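Local coordinates for protein phospholipase A1 (Streptomyces albidoflavus, PDB 4HYQ) that hydrolyses the acyl ester at the sn-1 position of glycerophospholipids, releasing a free fatty acid, as a member of the GDSL (SGNH) family of lipases, at residues Y142-K147 against A167-N172; A191-H196 against G226-V231; D60-Q65 against D122-Q127; A56-V61 against L78-N83; S71-V76 against A130-A135. All coordinates share one frame; numbering follows the deposited sequence.

Interaction 1 (Y142-K147 against A167-N172); sequences YPRFYK and AADLLN
Tyr-142 N donates to Asn-172 OD1 at 2.8 Å, almost straight at 174°, and the other end of the same amide answers: Asn-172 ND2 gives a 2.8 Å bond to Tyr-142 O. One carboxamide thus holds both the N-H and the C=O of a single loop residue, which fixes which end of the amide is oxygen. Both donors lie somewhat out of the carbonyl planes they approach, so neither bond is flat. The ring of Tyr-142, its CG anti to the carbonyl carbon (chi1 -63°), reaches past this pair and lays CD1 3.5 Å from Leu-171 CD2, while its hydroxyl goes on to Asp-10 and to Gly-82 N. Pro-143 O faces Ala-168 CB at 4.0 Å and is buried with no polar partner in the model. Further along, Arg-144 grips Asp-169 side-on: NE meets OD1 on its syn lone pair at 2.9 Å, and NH2 meets OD2 at 2.9 Å, with the guanidinium and carboxylate planes turned 39° apart. The chain of Arg-144 is extended from CG to NE, which lets it span the distance near the surface. Replacing Asp-169 by an alanine would probably leave the Arg-144 guanidinium without its countercharge and able to swing. In this alpha/beta fold the contact ties the loop leaving strand 136-140 to the middle of helix 158-181, while Leu-171 also touches Phe-87 of helix 87-96 and Pro-143 leans on Phe-193.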
# COMPACT_ATOMS: atom_id res chain seq x y z
N TYR A 142 0.85 -4.11 -3.15
CA TYR A 142 2.08 -3.62 -2.52
C TYR A 142 3.29 -4.08 -3.32
O TYR A 142 3.21 -5.02 -4.11
CB TYR A 142 2.19 -4.16 -1.10
CG TYR A 142 1.08 -3.68 -0.19
CD1 TYR A 142 -0.05 -4.47 0.05
CD2 TYR A 142 1.16 -2.45 0.45
CE1 TYR A 142 -1.05 -4.05 0.91
CE2 TYR A 142 0.16 -2.01 1.32
CZ TYR A 142 -0.94 -2.82 1.55
OH TYR A 142 -1.91 -2.44 2.45
N PRO A 143 4.44 -3.41 -3.14
CA PRO A 143 5.61 -3.84 -3.88
C PRO A 143 6.30 -4.99 -3.15
O PRO A 143 6.00 -5.26 -1.98
CB PRO A 143 6.50 -2.59 -3.88
CG PRO A 143 6.21 -2.02 -2.49
CD PRO A 143 4.69 -2.16 -2.40
N ARG A 144 7.18 -5.68 -3.86
CA ARG A 144 7.99 -6.72 -3.24
C ARG A 144 9.06 -5.81 -2.64
O ARG A 144 9.38 -4.78 -3.23
CB ARG A 144 8.63 -7.62 -4.29
CG ARG A 144 7.79 -8.78 -4.71
CD ARG A 144 8.56 -9.58 -5.75
NE ARG A 144 7.97 -10.89 -5.97
CZ ARG A 144 8.41 -11.76 -6.87
NH1 ARG A 144 9.44 -11.46 -7.65
NH2 ARG A 144 7.81 -12.94 -7.00
N PHE A 145 9.61 -6.16 -1.48
CA PHE A 145 10.59 -5.27 -0.86
C PHE A 145 12.02 -5.42 -1.35
O PHE A 145 12.77 -4.45 -1.39
CB PHE A 145 10.58 -5.44 0.66
CG PHE A 145 9.34 -4.92 1.35
CD1 PHE A 145 8.46 -4.07 0.70
CD2 PHE A 145 9.10 -5.26 2.68
CE1 PHE A 145 7.33 -3.56 1.36
CE2 PHE A 145 7.98 -4.76 3.36
CZ PHE A 145 7.09 -3.90 2.69
N TYR A 146 12.39 -6.64 -1.74
CA TYR A 146 13.76 -6.91 -2.13
C TYR A 146 14.06 -7.51 -3.49
O TYR A 146 13.26 -8.23 -4.07
CB TYR A 146 14.41 -7.84 -1.12
CG TYR A 146 14.58 -7.27 0.26
CD1 TYR A 146 13.66 -7.54 1.27
CD2 TYR A 146 15.66 -6.45 0.55
CE1 TYR A 146 13.83 -7.02 2.54
CE2 TYR A 146 15.84 -5.92 1.82
CZ TYR A 146 14.92 -6.21 2.81
OH TYR A 146 15.12 -5.70 4.06
N LYS A 147 15.27 -7.21 -3.94
CA LYS A 147 15.81 -7.77 -5.16
C LYS A 147 16.80 -8.76 -4.54
O LYS A 147 17.59 -8.39 -3.68
CB LYS A 147 16.58 -6.74 -5.98
CG LYS A 147 17.07 -7.27 -7.32
CD LYS A 147 15.88 -7.64 -8.20
CE LYS A 147 16.33 -8.30 -9.50
NZ LYS A 147 15.16 -8.73 -10.32
N ALA A 167 5.90 -13.39 1.32
CA ALA A 167 4.74 -12.89 2.05
C ALA A 167 4.04 -11.81 1.21
O ALA A 167 2.81 -11.77 1.15
CB ALA A 167 5.18 -12.31 3.40
N ALA A 168 4.81 -10.94 0.57
CA ALA A 168 4.21 -9.91 -0.27
C ALA A 168 3.44 -10.57 -1.40
O ALA A 168 2.32 -10.16 -1.72
CB ALA A 168 5.28 -8.98 -0.84
N ASP A 169 4.04 -11.59 -2.01
CA ASP A 169 3.38 -12.29 -3.12
C ASP A 169 2.03 -12.84 -2.69
O ASP A 169 1.03 -12.69 -3.41
CB ASP A 169 4.26 -13.44 -3.63
CG ASP A 169 5.47 -12.94 -4.40
OD1 ASP A 169 5.52 -11.75 -4.77
OD2 ASP A 169 6.37 -13.76 -4.68
N LEU A 170 1.99 -13.47 -1.52
CA LEU A 170 0.75 -14.05 -1.00
C LEU A 170 -0.28 -12.95 -0.71
O LEU A 170 -1.47 -13.10 -1.02
CB LEU A 170 1.03 -14.85 0.27
CG LEU A 170 -0.19 -15.51 0.94
CD1 LEU A 170 -0.69 -16.65 0.05
CD2 LEU A 170 0.19 -16.04 2.32
N LEU A 171 0.18 -11.85 -0.11
CA LEU A 171 -0.72 -10.75 0.19
C LEU A 171 -1.31 -10.19 -1.10
O LEU A 171 -2.52 -9.98 -1.20
CB LEU A 171 0.03 -9.63 0.95
CG LEU A 171 -0.71 -8.33 1.28
CD1 LEU A 171 -1.93 -8.62 2.16
CD2 LEU A 171 0.26 -7.39 2.03
N ASN A 172 -0.46 -9.96 -2.10
CA ASN A 172 -0.93 -9.41 -3.37
C ASN A 172 -1.86 -10.38 -4.08
O ASN A 172 -2.78 -9.97 -4.79
CB ASN A 172 0.25 -9.05 -4.27
CG ASN A 172 0.95 -7.79 -3.81
OD1 ASN A 172 0.32 -6.89 -3.24
ND2 ASN A 172 2.25 -7.70 -4.08

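Interaction 2 (A191-H196 against G226-V231); sequences AAFTGH and GGYLPV
The Phe-193 ring pushes its CE1-CZ corner against the CD1-CE1 side of Tyr-228, with the two CE1 atoms 3.7 Å apart. The contact belongs to the alpha/beta/alpha sandwich of the SGNH hydrolases: the end of the short helix 189-192 and the turn after it pack on the C-terminal helix 221-235. The rings meet obliquely, their planes at 74° and their centroids 5.7 Å apart. Tyr-228 CG lies beside its backbone N (chi1 -82°), which swings the ring round to the phenylalanine. Gly-227 makes room for this: Phe-193 CE1 lies 3.8 Å from Gly-227 CA, and a beta carbon there would collide with that ring atom. The helix is irregular here, with a pi-type turn at 226-228 and a kink at Pro-230, whose nitrogen has no hydrogen to bond the preceding turn. Behind Phe-193 the chain folds into a type II turn closed by His-196 N donating to Phe-193 O at 2.8 Å. Trp-204 meets the Phe-193 ring edge-to-face, and Tyr-35 lies near the Tyr-228 ring. Beside the aromatic pair, Ala-192 CB points at the helix and touches Val-231 CG2 at 3.7 Å.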
# COMPACT_ATOMS: atom_id res chain seq x y z
N ALA A 191 4.73 -5.51 -10.07
CA ALA A 191 5.25 -5.53 -11.42
C ALA A 191 5.92 -4.20 -11.74
O ALA A 191 7.03 -4.15 -12.26
CB ALA A 191 4.12 -5.81 -12.41
N ALA A 192 5.25 -3.10 -11.40
CA ALA A 192 5.79 -1.77 -11.66
C ALA A 192 7.11 -1.50 -10.92
O ALA A 192 7.96 -0.76 -11.42
CB ALA A 192 4.76 -0.69 -11.27
N PHE A 193 7.27 -2.10 -9.74
CA PHE A 193 8.49 -1.90 -8.95
C PHE A 193 9.60 -2.90 -9.23
O PHE A 193 10.66 -2.85 -8.61
CB PHE A 193 8.16 -1.92 -7.44
CG PHE A 193 7.75 -0.58 -6.89
CD1 PHE A 193 6.58 0.04 -7.32
CD2 PHE A 193 8.55 0.08 -5.95
CE1 PHE A 193 6.22 1.31 -6.83
CE2 PHE A 193 8.19 1.34 -5.46
CZ PHE A 193 7.03 1.95 -5.89
N THR A 194 9.38 -3.80 -10.18
CA THR A 194 10.40 -4.79 -10.51
C THR A 194 11.64 -4.06 -11.02
O THR A 194 11.56 -3.27 -11.97
CB THR A 194 9.88 -5.79 -11.56
OG1 THR A 194 8.81 -6.55 -10.98
CG2 THR A 194 11.00 -6.75 -11.99
N GLY A 195 12.78 -4.31 -10.39
CA GLY A 195 14.01 -3.65 -10.77
C GLY A 195 14.22 -2.37 -9.98
O GLY A 195 15.18 -1.63 -10.22
N HIS A 196 13.33 -2.11 -9.04
CA HIS A 196 13.39 -0.91 -8.20
C HIS A 196 13.18 -1.23 -6.72
O HIS A 196 12.75 -0.37 -5.96
CB HIS A 196 12.32 0.10 -8.66
CG HIS A 196 12.53 0.61 -10.05
ND1 HIS A 196 13.58 1.44 -10.39
CD2 HIS A 196 11.83 0.40 -11.19
CE1 HIS A 196 13.51 1.72 -11.68
NE2 HIS A 196 12.46 1.10 -12.19
N GLY A 226 6.75 7.50 -10.26
CA GLY A 226 7.14 6.61 -11.34
C GLY A 226 6.55 5.23 -11.28
O GLY A 226 6.47 4.52 -12.30
N GLY A 227 6.12 4.83 -10.08
CA GLY A 227 5.54 3.51 -9.90
C GLY A 227 4.05 3.54 -9.62
O GLY A 227 3.25 3.03 -10.40
N TYR A 228 3.65 4.14 -8.50
CA TYR A 228 2.22 4.16 -8.18
C TYR A 228 1.37 4.98 -9.14
O TYR A 228 0.31 4.52 -9.57
CB TYR A 228 1.98 4.68 -6.75
CG TYR A 228 2.16 3.63 -5.69
CD1 TYR A 228 3.43 3.27 -5.25
CD2 TYR A 228 1.06 2.95 -5.16
CE1 TYR A 228 3.61 2.26 -4.32
CE2 TYR A 228 1.23 1.94 -4.22
CZ TYR A 228 2.51 1.61 -3.81
OH TYR A 228 2.68 0.61 -2.89
N LEU A 229 1.81 6.19 -9.47
CA LEU A 229 1.00 7.02 -10.35
C LEU A 229 0.68 6.39 -11.71
O LEU A 229 -0.47 6.39 -12.15
CB LEU A 229 1.65 8.40 -10.52
CG LEU A 229 0.84 9.36 -11.40
CD1 LEU A 229 -0.55 9.60 -10.81
CD2 LEU A 229 1.62 10.66 -11.54
N PRO A 230 1.70 5.84 -12.40
CA PRO A 230 1.40 5.23 -13.71
C PRO A 230 0.43 4.06 -13.59
O PRO A 230 -0.41 3.85 -14.47
CB PRO A 230 2.78 4.81 -14.21
CG PRO A 230 3.70 5.84 -13.59
CD PRO A 230 3.15 5.91 -12.17
N VAL A 231 0.52 3.31 -12.49
CA VAL A 231 -0.39 2.19 -12.28
C VAL A 231 -1.81 2.73 -12.12
O VAL A 231 -2.74 2.23 -12.75
CB VAL A 231 0.05 1.36 -11.04
CG1 VAL A 231 -1.04 0.36 -10.65
CG2 VAL A 231 1.35 0.62 -11.36

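Interaction 3 (D60-Q65 against D122-Q127); sequences DVLNKQ and DSVYSQ
Val-61 points at helix 117-131 and meets Val-124 methyl to methyl, CG1 to CG1 at 3.9 Å, the two side chains crossing at about a right angle. Next in line, Leu-62 does most of the work. Its CG sits beside its own backbone N (chi1 -69°), which turns the isobutyl group from the flank of its helix to the other one and spreads its branches along it. CG rests 4.0 Å from Val-124 CG2, CD1 reaches Ser-123 OG at 3.7 Å, and CD2 comes within 3.6 Å of Gln-127 CG; the aliphatic part of Gln-127 is what it meets there. The two helices are neighbours on one face of the central parallel sheet of the alpha/beta/alpha sandwich; their short segments run roughly the same way, at 35°, with axes 10.0 Å apart. At this spacing the side-chain branches carry most of the contact. The helix includes a wider pi-type turn over 61-65; Gln-65 N still donates to Val-61 O at 3.0 Å. Gln-65 makes no contact with 122-127; its OE1 accepts from Gly-9 N at the end of strand 4-9.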
# COMPACT_ATOMS: atom_id res chain seq x y z
N ASP A 60 -10.22 0.75 10.25
CA ASP A 60 -10.07 2.20 10.21
C ASP A 60 -10.67 2.76 8.92
O ASP A 60 -11.22 3.87 8.92
CB ASP A 60 -8.60 2.65 10.25
CG ASP A 60 -7.91 2.33 11.56
OD1 ASP A 60 -8.58 2.26 12.62
OD2 ASP A 60 -6.67 2.16 11.53
N VAL A 61 -10.53 2.03 7.82
CA VAL A 61 -11.09 2.52 6.56
C VAL A 61 -12.60 2.61 6.73
O VAL A 61 -13.21 3.62 6.38
CB VAL A 61 -10.72 1.59 5.37
CG1 VAL A 61 -11.41 2.06 4.10
CG2 VAL A 61 -9.21 1.59 5.18
N LEU A 62 -13.19 1.57 7.30
CA LEU A 62 -14.64 1.53 7.52
C LEU A 62 -15.12 2.61 8.49
O LEU A 62 -16.15 3.24 8.27
CB LEU A 62 -15.05 0.17 8.06
CG LEU A 62 -14.94 -1.03 7.12
CD1 LEU A 62 -15.05 -2.32 7.91
CD2 LEU A 62 -16.04 -0.95 6.05
N ASN A 63 -14.36 2.82 9.57
CA ASN A 63 -14.72 3.80 10.59
C ASN A 63 -14.40 5.27 10.30
O ASN A 63 -15.20 6.16 10.58
CB ASN A 63 -14.06 3.44 11.93
CG ASN A 63 -14.68 2.24 12.60
OD1 ASN A 63 -15.90 2.09 12.65
ND2 ASN A 63 -13.84 1.37 13.16
N LYS A 64 -13.22 5.52 9.75
CA LYS A 64 -12.77 6.89 9.51
C LYS A 64 -12.68 7.42 8.10
O LYS A 64 -12.56 8.63 7.90
CB LYS A 64 -11.37 7.08 10.10
CG LYS A 64 -11.25 6.81 11.56
CD LYS A 64 -10.07 7.57 12.12
CE LYS A 64 -10.31 9.08 12.00
NZ LYS A 64 -9.20 9.86 12.55
N GLN A 65 -12.72 6.53 7.13
CA GLN A 65 -12.51 6.98 5.77
C GLN A 65 -13.66 6.95 4.78
O GLN A 65 -13.53 7.50 3.70
CB GLN A 65 -11.33 6.18 5.19
CG GLN A 65 -10.06 6.26 6.04
CD GLN A 65 -8.88 5.58 5.38
OE1 GLN A 65 -8.87 5.38 4.16
NE2 GLN A 65 -7.85 5.26 6.17
N ASP A 122 -13.23 -8.28 2.06
CA ASP A 122 -14.58 -8.32 1.49
C ASP A 122 -15.48 -7.28 2.17
O ASP A 122 -16.27 -6.60 1.51
CB ASP A 122 -15.23 -9.70 1.64
CG ASP A 122 -14.86 -10.65 0.52
OD1 ASP A 122 -14.61 -10.18 -0.61
OD2 ASP A 122 -14.85 -11.88 0.77
N SER A 123 -15.37 -7.19 3.49
CA SER A 123 -16.15 -6.23 4.26
C SER A 123 -15.86 -4.79 3.82
O SER A 123 -16.78 -3.99 3.63
CB SER A 123 -15.84 -6.41 5.75
OG SER A 123 -16.54 -5.46 6.54
N VAL A 124 -14.59 -4.45 3.66
CA VAL A 124 -14.25 -3.10 3.22
C VAL A 124 -14.70 -2.86 1.78
O VAL A 124 -15.33 -1.84 1.48
CB VAL A 124 -12.71 -2.85 3.29
CG1 VAL A 124 -12.37 -1.49 2.70
CG2 VAL A 124 -12.25 -2.90 4.74
N TYR A 125 -14.40 -3.82 0.90
CA TYR A 125 -14.74 -3.66 -0.52
C TYR A 125 -16.26 -3.55 -0.71
O TYR A 125 -16.73 -2.73 -1.50
CB TYR A 125 -14.20 -4.83 -1.35
CG TYR A 125 -12.68 -4.93 -1.46
CD1 TYR A 125 -11.82 -4.18 -0.65
CD2 TYR A 125 -12.10 -5.84 -2.35
CE1 TYR A 125 -10.42 -4.34 -0.72
CE2 TYR A 125 -10.71 -6.00 -2.43
CZ TYR A 125 -9.88 -5.26 -1.61
OH TYR A 125 -8.53 -5.50 -1.66
N SER A 126 -17.03 -4.35 0.01
CA SER A 126 -18.48 -4.28 -0.12
C SER A 126 -19.06 -2.96 0.37
O SER A 126 -19.97 -2.41 -0.25
CB SER A 126 -19.13 -5.44 0.62
OG SER A 126 -18.91 -6.65 -0.09
N GLN A 127 -18.54 -2.44 1.48
CA GLN A 127 -19.03 -1.17 2.01
C GLN A 127 -18.66 0.00 1.12
O GLN A 127 -19.40 0.97 1.02
CB GLN A 127 -18.52 -0.94 3.43
CG GLN A 127 -19.13 -1.86 4.48
CD GLN A 127 -20.65 -1.74 4.55
OE1 GLN A 127 -21.22 -0.64 4.56
NE2 GLN A 127 -21.32 -2.89 4.61

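Interaction 4 (A56-V61 against L78-N83); sequences AVTSDV and LTIGGN
Ile-80 holds CG1 opposite its backbone N (chi1 -162°) and then bends at its second torsion, which carries CD1 to within 3.4 Å of Ala-56 O and 3.6 Å of Val-61 CG2. Asn-83, with CG beside its N (chi1 -66°), brings ND2 to the same carbonyl: ND2 donates to Ala-56 O at 3.2 Å, close to straight at 164° but from above the carbonyl plane. A water donates to Ala-56 O as well, at 2.9 Å, and accepts from Gly-81 N and Asn-83 N, so it bridges the two loops. Residues 81 to 84 read Gly-Gly-Asn-Asp, the block that gives SGNH hydrolases their N; by family likeness Asn-83 probably helps line the oxyanion hole, and a bound pentaethylene glycol lies near its side chain. An alanine in place of Asn-83 would probably cost Ala-56 O its amide donor, leaving the water as the polar link between the two segments there. Val-57 is the N-cap of helix 58-65; its CG1 packs on Asn-83 CB at 3.8 Å, and its N donates to Asp-60 OD2 at 3.1 Å. Thr-58 CG2 crosses Ile-80 CG1 at about a right angle, 4.0 Å away, while OG1 bonds to Asp-84 OD1.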
# COMPACT_ATOMS: atom_id res chain seq x y z
N ALA A 56 -3.17 2.71 8.92
CA ALA A 56 -4.57 2.29 8.82
C ALA A 56 -4.76 0.79 8.65
O ALA A 56 -4.00 0.14 7.92
CB ALA A 56 -5.26 3.01 7.66
N VAL A 57 -5.78 0.25 9.32
CA VAL A 57 -6.13 -1.16 9.16
C VAL A 57 -7.52 -1.15 8.54
O VAL A 57 -8.14 -0.08 8.42
CB VAL A 57 -6.15 -1.94 10.49
CG1 VAL A 57 -4.71 -2.09 11.00
CG2 VAL A 57 -7.04 -1.25 11.52
N THR A 58 -8.02 -2.31 8.14
CA THR A 58 -9.33 -2.33 7.48
C THR A 58 -10.44 -1.69 8.30
O THR A 58 -11.28 -0.98 7.75
CB THR A 58 -9.75 -3.76 7.09
OG1 THR A 58 -9.75 -4.60 8.24
CG2 THR A 58 -8.81 -4.33 6.03
N SER A 59 -10.46 -1.92 9.61
CA SER A 59 -11.53 -1.32 10.41
C SER A 59 -11.43 0.20 10.42
O SER A 59 -12.44 0.88 10.57
CB SER A 59 -11.53 -1.88 11.84
OG SER A 59 -10.38 -1.53 12.57
N ASP A 60 -10.22 0.75 10.25
CA ASP A 60 -10.07 2.20 10.21
C ASP A 60 -10.67 2.76 8.92
O ASP A 60 -11.22 3.87 8.92
CB ASP A 60 -8.60 2.65 10.25
CG ASP A 60 -7.91 2.33 11.56
OD1 ASP A 60 -8.58 2.26 12.62
OD2 ASP A 60 -6.67 2.16 11.53
N VAL A 61 -10.53 2.03 7.82
CA VAL A 61 -11.09 2.52 6.56
C VAL A 61 -12.60 2.61 6.73
O VAL A 61 -13.21 3.62 6.38
CB VAL A 61 -10.72 1.59 5.37
CG1 VAL A 61 -11.41 2.06 4.10
CG2 VAL A 61 -9.21 1.59 5.18
N LEU A 78 -7.42 2.62 -3.40
CA LEU A 78 -7.25 2.03 -2.08
C LEU A 78 -6.05 1.11 -1.93
O LEU A 78 -5.77 0.31 -2.83
CB LEU A 78 -8.49 1.20 -1.73
CG LEU A 78 -8.51 0.28 -0.49
CD1 LEU A 78 -8.60 1.14 0.77
CD2 LEU A 78 -9.72 -0.65 -0.54
N THR A 79 -5.32 1.26 -0.82
CA THR A 79 -4.27 0.30 -0.47
C THR A 79 -4.60 -0.03 0.98
O THR A 79 -4.72 0.86 1.81
CB THR A 79 -2.79 0.80 -0.56
OG1 THR A 79 -2.61 2.00 0.20
CG2 THR A 79 -2.40 1.00 -2.01
N ILE A 80 -4.78 -1.31 1.28
CA ILE A 80 -5.11 -1.69 2.65
C ILE A 80 -4.92 -3.20 2.87
O ILE A 80 -4.98 -4.00 1.92
CB ILE A 80 -6.58 -1.25 2.99
CG1 ILE A 80 -6.78 -1.23 4.51
CG2 ILE A 80 -7.60 -2.22 2.36
CD1 ILE A 80 -6.03 -0.08 5.19
N GLY A 81 -4.64 -3.58 4.12
CA GLY A 81 -4.46 -4.99 4.45
C GLY A 81 -3.10 -5.33 5.03
O GLY A 81 -2.99 -6.22 5.86
N GLY A 82 -2.05 -4.63 4.58
CA GLY A 82 -0.72 -4.89 5.09
C GLY A 82 -0.63 -4.79 6.61
O GLY A 82 -0.02 -5.64 7.26
N ASN A 83 -1.22 -3.75 7.19
CA ASN A 83 -1.16 -3.59 8.64
C ASN A 83 -2.07 -4.56 9.40
O ASN A 83 -1.80 -4.90 10.55
CB ASN A 83 -1.47 -2.14 9.04
CG ASN A 83 -0.39 -1.17 8.56
OD1 ASN A 83 0.80 -1.38 8.80
ND2 ASN A 83 -0.82 -0.12 7.88
O HOH W 1 -3.11 -1.75 5.84

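Interaction 5 (S71-V76 against A130-A135); sequences SSTSLV and AKAPSA
Lys-131 brings its carbonyl O to 3.9 Å from Ser-71 N, too long for a bond; its NZ is held instead by the carbonyls of Met-66, Gly-67 and Leu-69. Ala-132, where the chain leaves helix 117-131, sets CB 4.0 Å from Thr-73 CB. Pro-133 then edges its CD towards Ser-71 CA near the surface. With Ser-134 the contact becomes watery: one water donates to Ser-71 O at 2.9 Å and bonds to Ser-134 OG at 2.6 Å, while a second donates to Thr-73 O at 2.8 Å and accepts from Ser-134 N at 3.0 Å. The two waters link the start of strand 73-79 and the residues before it to the turn. Residues 132 to 135 form a type I turn at the end of a beta-alpha-beta crossover: strand 73-79 and strand 136-140 are parallel neighbours in the sheet, joined through helices ending in 117-131. Arg-129 NH1 bonds to both Ala-132 O and Ala-135 O, bracing the turn. Ala-135 CB lies 3.4 Å from Thr-73 O and touches Val-76 CG2 and Thr-73 CG2; the last is placed there because Thr-73 keeps that methyl opposite its N, turning OG1 to Asn-70 N. Ala-135 CA also makes a CA-H...O contact with Ser-74 O, 3.5 Å away and 130° at the hydrogen, where Ser-74 begins backbone pairing with Asn-136.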
# COMPACT_ATOMS: atom_id res chain seq x y z
N SER A 71 -22.92 9.03 -4.03
CA SER A 71 -23.38 8.73 -5.38
C SER A 71 -22.68 9.52 -6.47
O SER A 71 -22.74 9.15 -7.65
CB SER A 71 -24.90 8.93 -5.46
OG SER A 71 -25.24 10.29 -5.28
N SER A 72 -22.00 10.61 -6.11
CA SER A 72 -21.31 11.39 -7.13
C SER A 72 -19.84 11.00 -7.27
O SER A 72 -19.12 11.54 -8.11
CB SER A 72 -21.40 12.89 -6.82
OG SER A 72 -20.72 13.20 -5.61
N THR A 73 -19.39 10.04 -6.46
CA THR A 73 -18.00 9.60 -6.54
C THR A 73 -17.82 8.79 -7.82
O THR A 73 -18.60 7.88 -8.09
CB THR A 73 -17.65 8.70 -5.35
OG1 THR A 73 -17.91 9.39 -4.12
CG2 THR A 73 -16.17 8.30 -5.41
N SER A 74 -16.80 9.13 -8.61
CA SER A 74 -16.55 8.40 -9.85
C SER A 74 -15.27 7.56 -9.81
O SER A 74 -15.09 6.67 -10.63
CB SER A 74 -16.49 9.36 -11.03
OG SER A 74 -15.38 10.24 -10.94
N LEU A 75 -14.39 7.85 -8.85
CA LEU A 75 -13.12 7.12 -8.75
C LEU A 75 -12.73 6.95 -7.29
O LEU A 75 -12.85 7.88 -6.49
CB LEU A 75 -12.00 7.88 -9.47
CG LEU A 75 -10.59 7.26 -9.43
CD1 LEU A 75 -10.60 5.90 -10.13
CD2 LEU A 75 -9.56 8.19 -10.09
N VAL A 76 -12.31 5.73 -6.95
CA VAL A 76 -11.84 5.43 -5.60
C VAL A 76 -10.54 4.64 -5.74
O VAL A 76 -10.45 3.71 -6.54
CB VAL A 76 -12.85 4.54 -4.81
CG1 VAL A 76 -12.24 4.14 -3.45
CG2 VAL A 76 -14.16 5.29 -4.58
N ALA A 130 -21.17 -0.01 -1.57
CA ALA A 130 -22.49 0.38 -1.08
C ALA A 130 -22.63 1.90 -0.98
O ALA A 130 -23.69 2.46 -1.29
CB ALA A 130 -22.75 -0.25 0.27
N LYS A 131 -21.56 2.58 -0.58
CA LYS A 131 -21.61 4.03 -0.43
C LYS A 131 -21.32 4.80 -1.72
O LYS A 131 -21.76 5.94 -1.88
CB LYS A 131 -20.63 4.44 0.67
CG LYS A 131 -21.07 5.67 1.44
CD LYS A 131 -20.34 5.76 2.77
CE LYS A 131 -20.75 7.00 3.53
NZ LYS A 131 -20.40 8.24 2.82
N ALA A 132 -20.59 4.19 -2.64
CA ALA A 132 -20.25 4.82 -3.92
C ALA A 132 -20.59 3.81 -5.03
O ALA A 132 -19.71 3.22 -5.65
CB ALA A 132 -18.78 5.16 -3.95
N PRO A 133 -21.89 3.63 -5.30
CA PRO A 133 -22.35 2.69 -6.33
C PRO A 133 -21.76 2.82 -7.73
O PRO A 133 -21.54 1.81 -8.41
CB PRO A 133 -23.87 2.92 -6.36
CG PRO A 133 -24.18 3.54 -5.05
CD PRO A 133 -23.00 4.44 -4.79
N SER A 134 -21.51 4.04 -8.17
CA SER A 134 -21.02 4.25 -9.52
C SER A 134 -19.53 4.40 -9.73
O SER A 134 -19.07 4.48 -10.85
CB SER A 134 -21.72 5.48 -10.11
OG SER A 134 -23.12 5.35 -9.99
N ALA A 135 -18.76 4.42 -8.65
CA ALA A 135 -17.33 4.64 -8.82
C ALA A 135 -16.51 3.49 -9.36
O ALA A 135 -16.80 2.31 -9.09
CB ALA A 135 -16.71 5.08 -7.48
O HOH W 2 -24.18 6.63 -8.01
O HOH W 3 -20.58 6.50 -6.71

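Interactions 3 and 4 start from the same stretch, helix 58-65, and share Val-61, with centres about 8 Å apart; the segments of interaction 5 alternate with theirs along the chain, its centre about 14 Å from that of interaction 3. Interactions 4 and 5 sit at the two ends of strand 73-79, centres about 19 Å apart. Interaction 1, then interaction 2, follow in series, the latter packing the C-terminal helix 221-235 against the end of helix 189-192 and the turn after it. Interaction 1 touches 2 through Pro-143, and 4 where Tyr-142 OH probably bonds to Gly-82 N. Interactions 1 and 4 probably flank the oxyanion-hole region, whereas 2, 3 and 5 fasten helices and turns round the sheet.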